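Local coordinates for protein TRAP dicarboxylate transporter, DctP subunit (PDB 4N91) that binds D-glucuronate as the solute-binding subunit of a TRAP transporter, probably capturing the sugar acid outside the membrane for uptake, at residues I89-L99 and V240-W250; G226-M236 and M291-Q300. One frame throughout, in Å; residues are numbered along the deposited sequence. Where two conformers were deposited one is given.

Contact 1: residues I89-L99 and V240-W250; sequences INICVASNAIL and VPDIVIANYSW. With BDP (beta-D-glucopyranuronic acid), chain C.
C92 and I245 form a hydrogen-bonded pair between antiparallel strands, I245 N donating to C92 O at 2.9 Å; A94 and I243 repeat the pattern, and N96 N extends it to P241 O. Packing is tight along this middle. On the face of C92, A94, I243 and I245, C92 SG lies 3.7 Å from I245 CG1, and L99 CD1 closes in on I243 CB at 3.8 Å. The small C92 and A94 touch T84 and V81 of helix 77-86, consistent with a close approach of that helix. On the other face the branched I91 and V244 meet by their methyls, CG2 to CG1 at 3.6 Å. N96 ND2 is held by W106 O and N110, whereas its buried OD1 has no polar partner in the model.

The far end is the more solvent-exposed one, though N90 still lies close on the ring of W250. With its CG anti to the backbone N (chi1 168°), W250 receives N90 over one ring face: ND2 stands 3.3 Å above the indole plane toward the rim, and CB makes a CH-pi contact with the six-membered ring. The two planes are 71° apart, and N90 OD1 accepts from R34 N, which helps fix the amide's rotation. N247 caps the helix beginning here, OD1 accepting from W250 N.

At the sugar end the strands stop at the buried binding pocket. D242 suits it because its carboxylate can meet two hydroxyls, OD1 being 2.7 Å from O3 and OD2 2.8 Å from O2 of the bound beta-D-glucuronate. A single water donates to D242 OD1 and V240 O and accepts from S95 OG, which also caps A97 N. Strand ends presenting ligand-binding residues to an interdomain cleft are characteristic of the periplasmic binding protein fold.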
loop_
_atom_site.group_PDB
_atom_site.type_symbol
_atom_site.label_atom_id
_atom_site.label_comp_id
_atom_site.label_asym_id
_atom_site.label_seq_id
_atom_site.Cartn_x
_atom_site.Cartn_y
_atom_site.Cartn_z
ATOM N N ILE A 89 11.929 13.018 -9.786
ATOM C CA ILE A 89 11.286 13.503 -8.578
ATOM C C ILE A 89 12.047 12.962 -7.365
ATOM O O ILE A 89 12.812 11.983 -7.476
ATOM C CB ILE A 89 9.800 13.130 -8.531
ATOM C CG1 ILE A 89 9.633 11.617 -8.435
ATOM C CG2 ILE A 89 9.086 13.668 -9.778
ATOM C CD1 ILE A 89 8.166 11.162 -8.502
ATOM N N ASN A 90 11.837 13.589 -6.217
ATOM C CA ASN A 90 12.646 13.276 -5.043
ATOM C C ASN A 90 12.043 12.168 -4.165
ATOM O O ASN A 90 12.754 11.327 -3.625
ATOM C CB ASN A 90 12.840 14.539 -4.195
ATOM C CG ASN A 90 13.450 15.687 -4.989
ATOM O OD1 ASN A 90 12.754 16.403 -5.731
ATOM N ND2 ASN A 90 14.769 15.852 -4.862
ATOM N N ILE A 91 10.720 12.192 -4.029
ATOM C CA ILE A 91 10.007 11.336 -3.077
ATOM C C ILE A 91 8.697 10.921 -3.720
ATOM O O ILE A 91 8.052 11.725 -4.395
ATOM C CB ILE A 91 9.668 12.083 -1.793
ATOM C CG1 ILE A 91 10.927 12.536 -1.045
ATOM C CG2 ILE A 91 8.762 11.228 -0.880
ATOM C CD1 ILE A 91 10.660 13.647 -0.033
ATOM N N CYS A 92 8.317 9.665 -3.543
ATOM C CA CYS A 92 6.946 9.296 -3.877
ATOM C C CYS A 92 6.426 8.236 -2.950
ATOM O O CYS A 92 7.153 7.674 -2.143
ATOM C CB CYS A 92 6.827 8.861 -5.317
ATOM S SG CYS A 92 7.323 7.167 -5.708
ATOM N N VAL A 93 5.133 7.972 -3.071
ATOM C CA VAL A 93 4.511 6.916 -2.299
ATOM C C VAL A 93 4.190 5.780 -3.235
ATOM O O VAL A 93 3.544 5.990 -4.257
ATOM C CB VAL A 93 3.213 7.413 -1.607
ATOM C CG1 VAL A 93 2.527 6.282 -0.865
ATOM C CG2 VAL A 93 3.517 8.519 -0.624
ATOM N N ALA A 94 4.620 4.580 -2.861
ATOM C CA ALA A 94 4.340 3.384 -3.639
ATOM C C ALA A 94 3.849 2.266 -2.736
ATOM O O ALA A 94 4.378 2.063 -1.647
ATOM C CB ALA A 94 5.598 2.925 -4.360
ATOM N N SER A 95 2.850 1.514 -3.183
ATOM C CA SER A 95 2.427 0.351 -2.432
ATOM C C SER A 95 3.535 -0.678 -2.413
ATOM O O SER A 95 4.240 -0.885 -3.408
ATOM C CB SER A 95 1.181 -0.276 -3.052
ATOM O OG SER A 95 0.791 -1.443 -2.358
ATOM N N ASN A 96 3.698 -1.323 -1.278
ATOM C CA ASN A 96 4.677 -2.399 -1.161
ATOM C C ASN A 96 4.450 -3.456 -2.253
ATOM O O ASN A 96 5.388 -4.142 -2.687
ATOM C CB ASN A 96 4.542 -3.035 0.207
ATOM C CG ASN A 96 5.715 -3.893 0.567
ATOM O OD1 ASN A 96 6.725 -3.397 1.043
ATOM N ND2 ASN A 96 5.592 -5.182 0.336
ATOM N N ALA A 97 3.195 -3.601 -2.678
ATOM C CA ALA A 97 2.836 -4.602 -3.680
ATOM C C ALA A 97 3.725 -4.493 -4.919
ATOM O O ALA A 97 4.095 -5.500 -5.508
ATOM C CB ALA A 97 1.363 -4.468 -4.069
ATOM N N ILE A 98 4.020 -3.276 -5.363
ATOM C CA ILE A 98 4.772 -3.116 -6.599
ATOM C C ILE A 98 6.279 -3.068 -6.399
ATOM O O ILE A 98 7.039 -3.280 -7.327
ATOM C CB ILE A 98 4.314 -1.909 -7.450
ATOM C CG1 ILE A 98 4.688 -0.597 -6.784
ATOM C CG2 ILE A 98 2.773 -1.993 -7.782
ATOM C CD1 ILE A 98 4.571 0.599 -7.697
ATOM N N LEU A 99 6.728 -2.842 -5.172
ATOM C CA LEU A 99 8.159 -2.719 -4.925
ATOM C C LEU A 99 8.870 -4.060 -5.043
ATOM O O LEU A 99 10.062 -4.098 -5.311
ATOM C CB LEU A 99 8.429 -2.088 -3.580
ATOM C CG LEU A 99 7.957 -0.626 -3.492
ATOM C CD1 LEU A 99 8.235 -0.094 -2.104
ATOM C CD2 LEU A 99 8.617 0.254 -4.534
ATOM N N VAL A 240 -1.201 -4.372 3.351
ATOM C CA VAL A 240 -0.072 -4.013 2.487
ATOM C C VAL A 240 0.325 -2.577 2.766
ATOM O O VAL A 240 -0.444 -1.644 2.505
ATOM C CB VAL A 240 -0.406 -4.166 0.982
ATOM C CG1 VAL A 240 0.824 -3.854 0.137
ATOM C CG2 VAL A 240 -0.920 -5.585 0.677
ATOM N N PRO A 241 1.517 -2.378 3.328
ATOM C CA PRO A 241 1.859 -0.985 3.626
ATOM C C PRO A 241 2.113 -0.176 2.376
ATOM O O PRO A 241 2.631 -0.705 1.389
ATOM C CB PRO A 241 3.146 -1.104 4.457
ATOM C CG PRO A 241 3.772 -2.416 4.005
ATOM C CD PRO A 241 2.585 -3.322 3.704
ATOM N N ASP A 242 1.766 1.099 2.418
ATOM C CA ASP A 242 2.291 2.061 1.465
ATOM C C ASP A 242 3.666 2.498 1.970
ATOM O O ASP A 242 3.888 2.666 3.187
ATOM C CB ASP A 242 1.347 3.261 1.325
ATOM C CG ASP A 242 0.106 2.960 0.513
ATOM O OD1 ASP A 242 0.146 2.066 -0.378
ATOM O OD2 ASP A 242 -0.910 3.656 0.739
ATOM N N ILE A 243 4.603 2.641 1.049
ATOM C CA ILE A 243 5.977 2.975 1.399
ATOM C C ILE A 243 6.335 4.330 0.814
ATOM O O ILE A 243 6.075 4.601 -0.364
ATOM C CB ILE A 243 6.961 1.932 0.840
ATOM C CG1 ILE A 243 6.530 0.516 1.242
ATOM C CG2 ILE A 243 8.383 2.236 1.302
ATOM C CD1 ILE A 243 6.575 0.221 2.738
ATOM N N VAL A 244 6.914 5.197 1.635
ATOM C CA VAL A 244 7.451 6.451 1.141
ATOM C C VAL A 244 8.886 6.201 0.739
ATOM O O VAL A 244 9.704 5.790 1.574
ATOM C CB VAL A 244 7.392 7.530 2.225
ATOM C CG1 VAL A 244 7.838 8.856 1.687
ATOM C CG2 VAL A 244 5.971 7.609 2.803
ATOM N N ILE A 245 9.176 6.392 -0.543
ATOM C CA ILE A 245 10.517 6.164 -1.046
ATOM C C ILE A 245 11.145 7.481 -1.473
ATOM O O ILE A 245 10.466 8.375 -1.958
ATOM C CB ILE A 245 10.554 5.131 -2.221
ATOM C CG1 ILE A 245 9.741 5.603 -3.418
ATOM C CG2 ILE A 245 10.103 3.757 -1.753
ATOM C CD1 ILE A 245 9.980 4.769 -4.676
ATOM N N ALA A 246 12.450 7.594 -1.261
ATOM C CA ALA A 246 13.196 8.778 -1.657
ATOM C C ALA A 246 14.368 8.398 -2.563
ATOM O O ALA A 246 14.972 7.334 -2.406
ATOM C CB ALA A 246 13.703 9.498 -0.415
ATOM N N ASN A 247 14.655 9.254 -3.539
ATOM C CA ASN A 247 15.830 9.083 -4.383
ATOM C C ASN A 247 17.064 9.030 -3.509
ATOM O O ASN A 247 17.283 9.908 -2.666
ATOM C CB ASN A 247 15.959 10.205 -5.407
ATOM C CG ASN A 247 17.227 10.073 -6.244
ATOM O OD1 ASN A 247 18.248 10.695 -5.943
ATOM N ND2 ASN A 247 17.192 9.210 -7.246
ATOM N N TYR A 248 17.856 7.986 -3.700
ATOM C CA TYR A 248 18.948 7.684 -2.768
ATOM C C TYR A 248 20.088 8.725 -2.837
ATOM O O TYR A 248 20.547 9.228 -1.801
ATOM C CB TYR A 248 19.467 6.283 -3.022
ATOM C CG TYR A 248 20.539 5.871 -2.042
ATOM C CD1 TYR A 248 20.292 5.884 -0.680
ATOM C CD2 TYR A 248 21.788 5.475 -2.478
ATOM C CE1 TYR A 248 21.270 5.516 0.234
ATOM C CE2 TYR A 248 22.777 5.107 -1.562
ATOM C CZ TYR A 248 22.499 5.120 -0.215
ATOM O OH TYR A 248 23.469 4.756 0.710
ATOM N N SER A 249 20.503 9.075 -4.053
ATOM C CA SER A 249 21.553 10.092 -4.221
ATOM C C SER A 249 21.137 11.419 -3.625
ATOM O O SER A 249 21.922 12.095 -2.940
ATOM C CB SER A 249 21.900 10.269 -5.706
ATOM O OG SER A 249 22.527 9.112 -6.190
ATOM N N TRP A 250 19.882 11.786 -3.857
ATOM C CA TRP A 250 19.358 13.027 -3.314
ATOM C C TRP A 250 19.385 13.024 -1.793
ATOM O O TRP A 250 19.867 13.965 -1.152
ATOM C CB TRP A 250 17.926 13.298 -3.811
ATOM C CG TRP A 250 17.332 14.396 -3.028
ATOM C CD1 TRP A 250 17.665 15.718 -3.088
ATOM C CD2 TRP A 250 16.313 14.286 -2.022
ATOM N NE1 TRP A 250 16.927 16.433 -2.201
ATOM C CE2 TRP A 250 16.085 15.581 -1.523
ATOM C CE3 TRP A 250 15.583 13.218 -1.492
ATOM C CZ2 TRP A 250 15.160 15.844 -0.513
ATOM C CZ3 TRP A 250 14.648 13.484 -0.498
ATOM C CH2 TRP A 250 14.451 14.775 -0.013
HETATM C C1 BDP C . -4.349 1.680 -2.048
HETATM C C2 BDP C . -2.960 2.024 -1.761
HETATM C C3 BDP C . -2.312 2.627 -2.973
HETATM C C4 BDP C . -2.350 1.727 -4.084
HETATM C C5 BDP C . -3.750 1.325 -4.340
HETATM C C6 BDP C . -3.848 0.228 -5.431
HETATM O O2 BDP C . -3.118 3.169 -0.832
HETATM O O3 BDP C . -0.930 3.005 -2.664
HETATM O O4 BDP C . -1.780 2.198 -5.195
HETATM O O5 BDP C . -4.358 0.750 -3.131
HETATM O O6A BDP C . -3.322 0.519 -6.527
HETATM O O1 BDP C . -4.810 0.861 -0.943
HETATM O O6B BDP C . -4.614 -0.745 -5.244
HETATM O O HOH W 1 -0.554 -0.548 -0.009
#

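Contact 2: residues G226-M236 and M291-Q300; sequences GEVCKYYSYDM and MGVEFIYPDQ
K230 reaches back from just before its strand to hold two carbonyls at once, NZ donating to M291 O at 3.0 Å and to G226 O at 2.7 Å. A bend at chi2 (-76°) turns the long chain toward them. Cutting this side chain back to alanine is likely to leave both carbonyls without their lysine donor and the 226-230 loop less firmly tied to M291. At G292 the positive phi of a Schellman motif suits glycine.

Backbone bonds then join strands 231-236 and 294-296 in parallel: E294 N to K230 O, Y232 N to E294 O, I296 N to Y232 O and Y234 N to I296 O. Beyond them the extended Q300 donates NE2 to Y234 O at 3.2 Å, and a water bridges that same oxygen to P298 O.

Aromatic contacts cover one flank. Y234 and Y297 run alongside each other, their rings tilted by only 13° but offset until little of either covers the other; CD2 of Y234 is 3.5 Å from CE1 of Y297. F295 CD1 comes within 3.5 Å of Y234 CE2 and 3.6 Å of Y232 CD1, while V293 CG1 stands above one F295 face, toward the rim.

Tyrosine suits positions 232 and 234 by adding to a flat apolar ring a hydroxyl that reaches farther, Y232 OH to N215 O and Y234 OH to E217. Helix 256-290 touches V293 and F295 through A288, and strand 154-158 flanks strand 231-238 on its other edge.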
loop_
_atom_site.group_PDB
_atom_site.type_symbol
_atom_site.label_atom_id
_atom_site.label_comp_id
_atom_site.label_asym_id
_atom_site.label_seq_id
_atom_site.Cartn_x
_atom_site.Cartn_y
_atom_site.Cartn_z
ATOM N N GLY A 226 -17.349 2.089 -5.262
ATOM C CA GLY A 226 -18.635 1.692 -4.712
ATOM C C GLY A 226 -19.822 2.154 -5.523
ATOM O O GLY A 226 -20.966 1.741 -5.262
ATOM N N GLU A 227 -19.573 2.974 -6.539
ATOM C CA GLU A 227 -20.641 3.353 -7.472
ATOM C C GLU A 227 -21.009 2.153 -8.338
ATOM O O GLU A 227 -22.163 2.004 -8.749
ATOM C CB GLU A 227 -20.205 4.522 -8.366
ATOM C CG GLU A 227 -20.003 5.816 -7.646
ATOM C CD GLU A 227 -19.553 6.932 -8.582
ATOM O OE1 GLU A 227 -19.624 6.738 -9.820
ATOM O OE2 GLU A 227 -19.131 7.995 -8.075
ATOM N N VAL A 228 -20.019 1.307 -8.634
ATOM C CA VAL A 228 -20.212 0.146 -9.466
ATOM C C VAL A 228 -20.294 -1.132 -8.638
ATOM O O VAL A 228 -21.130 -1.989 -8.901
ATOM C CB VAL A 228 -19.051 -0.017 -10.457
ATOM C CG1 VAL A 228 -19.171 -1.350 -11.206
ATOM C CG2 VAL A 228 -18.984 1.171 -11.412
ATOM N N CYS A 229 -19.424 -1.260 -7.629
ATOM C CA CYS A 229 -19.348 -2.486 -6.833
ATOM C C CYS A 229 -20.014 -2.352 -5.500
ATOM O O CYS A 229 -19.554 -1.592 -4.643
ATOM C CB CYS A 229 -17.903 -2.915 -6.578
ATOM S SG CYS A 229 -17.044 -3.372 -8.110
ATOM N N LYS A 230 -21.108 -3.089 -5.299
ATOM C CA LYS A 230 -21.845 -2.950 -4.061
ATOM C C LYS A 230 -21.708 -4.132 -3.113
ATOM O O LYS A 230 -22.413 -4.186 -2.112
ATOM C CB LYS A 230 -23.339 -2.730 -4.324
ATOM C CG LYS A 230 -23.696 -1.674 -5.355
ATOM C CD LYS A 230 -23.524 -0.284 -4.810
ATOM C CE LYS A 230 -24.184 0.723 -5.772
ATOM N NZ LYS A 230 -23.670 2.067 -5.529
ATOM N N TYR A 231 -20.863 -5.106 -3.457
ATOM C CA TYR A 231 -20.604 -6.228 -2.554
ATOM C C TYR A 231 -19.149 -6.161 -2.089
ATOM O O TYR A 231 -18.234 -6.391 -2.878
ATOM C CB TYR A 231 -20.843 -7.570 -3.230
ATOM C CG TYR A 231 -22.251 -7.771 -3.748
ATOM C CD1 TYR A 231 -23.311 -8.015 -2.877
ATOM C CD2 TYR A 231 -22.520 -7.733 -5.097
ATOM C CE1 TYR A 231 -24.587 -8.202 -3.360
ATOM C CE2 TYR A 231 -23.807 -7.908 -5.583
ATOM C CZ TYR A 231 -24.830 -8.127 -4.714
ATOM O OH TYR A 231 -26.105 -8.348 -5.224
ATOM N N TYR A 232 -18.952 -5.857 -0.815
ATOM C CA TYR A 232 -17.615 -5.771 -0.247
ATOM C C TYR A 232 -17.509 -6.824 0.829
ATOM O O TYR A 232 -18.218 -6.764 1.832
ATOM C CB TYR A 232 -17.335 -4.379 0.305
ATOM C CG TYR A 232 -15.904 -4.151 0.790
ATOM C CD1 TYR A 232 -15.485 -4.599 2.021
ATOM C CD2 TYR A 232 -14.991 -3.458 0.017
ATOM C CE1 TYR A 232 -14.196 -4.377 2.480
ATOM C CE2 TYR A 232 -13.679 -3.251 0.461
ATOM C CZ TYR A 232 -13.303 -3.712 1.711
ATOM O OH TYR A 232 -12.036 -3.514 2.166
ATOM N N SER A 233 -16.620 -7.787 0.611
ATOM C CA SER A 233 -16.535 -8.983 1.430
ATOM C C SER A 233 -15.202 -9.062 2.200
ATOM O O SER A 233 -14.152 -9.225 1.601
ATOM C CB SER A 233 -16.703 -10.214 0.543
ATOM O OG SER A 233 -16.604 -11.413 1.298
ATOM N N TYR A 234 -15.271 -8.969 3.525
ATOM C CA TYR A 234 -14.105 -8.823 4.371
ATOM C C TYR A 234 -13.291 -10.102 4.548
ATOM O O TYR A 234 -13.206 -10.658 5.657
ATOM C CB TYR A 234 -14.536 -8.294 5.732
ATOM C CG TYR A 234 -14.759 -6.790 5.842
ATOM C CD1 TYR A 234 -13.679 -5.921 5.920
ATOM C CD2 TYR A 234 -16.025 -6.240 5.919
ATOM C CE1 TYR A 234 -13.849 -4.575 6.052
ATOM C CE2 TYR A 234 -16.203 -4.867 6.039
ATOM C CZ TYR A 234 -15.099 -4.046 6.125
ATOM O OH TYR A 234 -15.257 -2.701 6.288
ATOM N N ASP A 235 -12.699 -10.569 3.463
ATOM C CA ASP A 235 -11.797 -11.702 3.557
ATOM C C ASP A 235 -10.436 -11.261 4.115
ATOM O O ASP A 235 -9.684 -12.082 4.634
ATOM C CB ASP A 235 -11.645 -12.396 2.218
ATOM C CG ASP A 235 -10.899 -11.563 1.212
ATOM O OD1 ASP A 235 -11.400 -10.469 0.903
ATOM O OD2 ASP A 235 -9.823 -12.000 0.728
HETATM N N MSE A 236 -10.136 -9.965 3.989
HETATM C CA MSE A 236 -8.934 -9.331 4.567
HETATM C C MSE A 236 -7.634 -10.117 4.296
HETATM O O MSE A 236 -6.861 -10.461 5.218
HETATM C CB MSE A 236 -9.154 -9.087 6.070
HETATM C CG MSE A 236 -10.281 -8.103 6.342
HETATM SE SE MSE A 236 -10.745 -7.962 8.230
HETATM C CE MSE A 236 -9.111 -7.079 8.807
HETATM N N MSE A 291 -24.040 4.815 0.121
HETATM C CA MSE A 291 -23.995 4.626 -1.325
HETATM C C MSE A 291 -24.665 3.313 -1.752
HETATM O O MSE A 291 -24.810 3.046 -2.942
HETATM C CB MSE A 291 -22.543 4.582 -1.814
HETATM C CG MSE A 291 -21.831 5.888 -1.841
HETATM SE SE MSE A 291 -19.945 5.504 -2.227
HETATM C CE MSE A 291 -20.165 4.786 -3.993
ATOM N N GLY A 292 -25.017 2.465 -0.797
ATOM C CA GLY A 292 -25.647 1.199 -1.124
ATOM C C GLY A 292 -24.721 -0.002 -1.086
ATOM O O GLY A 292 -25.098 -1.100 -1.491
ATOM N N VAL A 293 -23.498 0.175 -0.599
ATOM C CA VAL A 293 -22.615 -0.976 -0.514
ATOM C C VAL A 293 -23.060 -1.880 0.618
ATOM O O VAL A 293 -23.355 -1.432 1.733
ATOM C CB VAL A 293 -21.142 -0.554 -0.316
ATOM C CG1 VAL A 293 -20.242 -1.768 -0.089
ATOM C CG2 VAL A 293 -20.667 0.269 -1.491
ATOM N N GLU A 294 -23.097 -3.164 0.323
ATOM C CA GLU A 294 -23.342 -4.179 1.319
ATOM C C GLU A 294 -22.052 -4.821 1.771
ATOM O O GLU A 294 -21.258 -5.326 0.961
ATOM C CB GLU A 294 -24.307 -5.228 0.777
ATOM C CG GLU A 294 -24.544 -6.394 1.748
ATOM C CD GLU A 294 -25.456 -7.437 1.171
ATOM O OE1 GLU A 294 -26.108 -7.136 0.152
ATOM O OE2 GLU A 294 -25.529 -8.551 1.735
ATOM N N PHE A 295 -21.814 -4.789 3.075
ATOM C CA PHE A 295 -20.635 -5.412 3.635
ATOM C C PHE A 295 -20.959 -6.847 4.041
ATOM O O PHE A 295 -21.986 -7.122 4.659
ATOM C CB PHE A 295 -20.091 -4.580 4.804
ATOM C CG PHE A 295 -19.521 -3.262 4.377
ATOM C CD1 PHE A 295 -18.263 -3.207 3.818
ATOM C CD2 PHE A 295 -20.233 -2.091 4.524
ATOM C CE1 PHE A 295 -17.717 -2.022 3.410
ATOM C CE2 PHE A 295 -19.707 -0.887 4.096
ATOM C CZ PHE A 295 -18.433 -0.847 3.537
ATOM N N ILE A 296 -20.101 -7.755 3.616
ATOM C CA ILE A 296 -20.195 -9.169 3.935
ATOM C C ILE A 296 -19.007 -9.586 4.798
ATOM O O ILE A 296 -17.900 -9.052 4.638
ATOM C CB ILE A 296 -20.224 -9.995 2.632
ATOM C CG1 ILE A 296 -21.448 -9.593 1.798
ATOM C CG2 ILE A 296 -20.234 -11.480 2.942
ATOM C CD1 ILE A 296 -21.408 -10.130 0.390
ATOM N N TYR A 297 -19.257 -10.511 5.739
ATOM C CA TYR A 297 -18.233 -10.975 6.680
ATOM C C TYR A 297 -18.043 -12.466 6.525
ATOM O O TYR A 297 -18.595 -13.257 7.303
ATOM C CB TYR A 297 -18.644 -10.601 8.119
ATOM C CG TYR A 297 -18.901 -9.120 8.237
ATOM C CD1 TYR A 297 -17.875 -8.248 8.524
ATOM C CD2 TYR A 297 -20.158 -8.592 7.989
ATOM C CE1 TYR A 297 -18.104 -6.880 8.599
ATOM C CE2 TYR A 297 -20.391 -7.223 8.061
ATOM C CZ TYR A 297 -19.346 -6.379 8.359
ATOM O OH TYR A 297 -19.569 -5.018 8.421
ATOM N N PRO A 298 -17.272 -12.872 5.508
ATOM C CA PRO A 298 -17.151 -14.289 5.191
ATOM C C PRO A 298 -16.234 -15.016 6.165
ATOM O O PRO A 298 -15.414 -14.406 6.852
ATOM C CB PRO A 298 -16.514 -14.269 3.802
ATOM C CG PRO A 298 -15.664 -13.019 3.812
ATOM C CD PRO A 298 -16.498 -12.024 4.575
ATOM N N ASP A 299 -16.382 -16.330 6.203
ATOM C CA ASP A 299 -15.440 -17.195 6.878
ATOM C C ASP A 299 -14.088 -17.056 6.175
ATOM O O ASP A 299 -13.974 -17.315 4.981
ATOM C CB ASP A 299 -15.975 -18.613 6.780
ATOM C CG ASP A 299 -15.078 -19.629 7.450
ATOM O OD1 ASP A 299 -14.075 -19.247 8.103
ATOM O OD2 ASP A 299 -15.403 -20.822 7.314
ATOM N N GLN A 300 -13.070 -16.621 6.906
ATOM C CA GLN A 300 -11.753 -16.422 6.305
ATOM C C GLN A 300 -10.990 -17.718 6.061
ATOM O O GLN A 300 -10.128 -17.770 5.179
ATOM C CB GLN A 300 -10.914 -15.444 7.135
ATOM C CG GLN A 300 -11.533 -14.056 7.158
ATOM C CD GLN A 300 -10.714 -13.032 7.914
ATOM O OE1 GLN A 300 -9.678 -13.344 8.486
ATOM N NE2 GLN A 300 -11.189 -11.784 7.918
HETATM O O HOH W 2 -14.871 -11.781 7.578
HETATM O O HOH W 3 -7.107 -11.237 7.861
#

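How the contacts relate
Contact 1 and contact 2 have centres about 29 Å apart, on opposite sides of the chain's centre and in different sheets. Strand 231-238 of contact 2 is followed directly by strand 242-247 of contact 1, so the chain passes from one sheet to the other; helix 256-290 then runs back to M291. Contact 1 touches the sugar itself through D242, whose side chain is about 3 Å from the bound alpha anomer. Contact 2 lies behind the site: the Y232 side chain is about 9 Å from the beta anomer and is linked to it through N215, whose backbone oxygen meets the tyrosine while its side chain binds the sugar, so a second-shell role is possible.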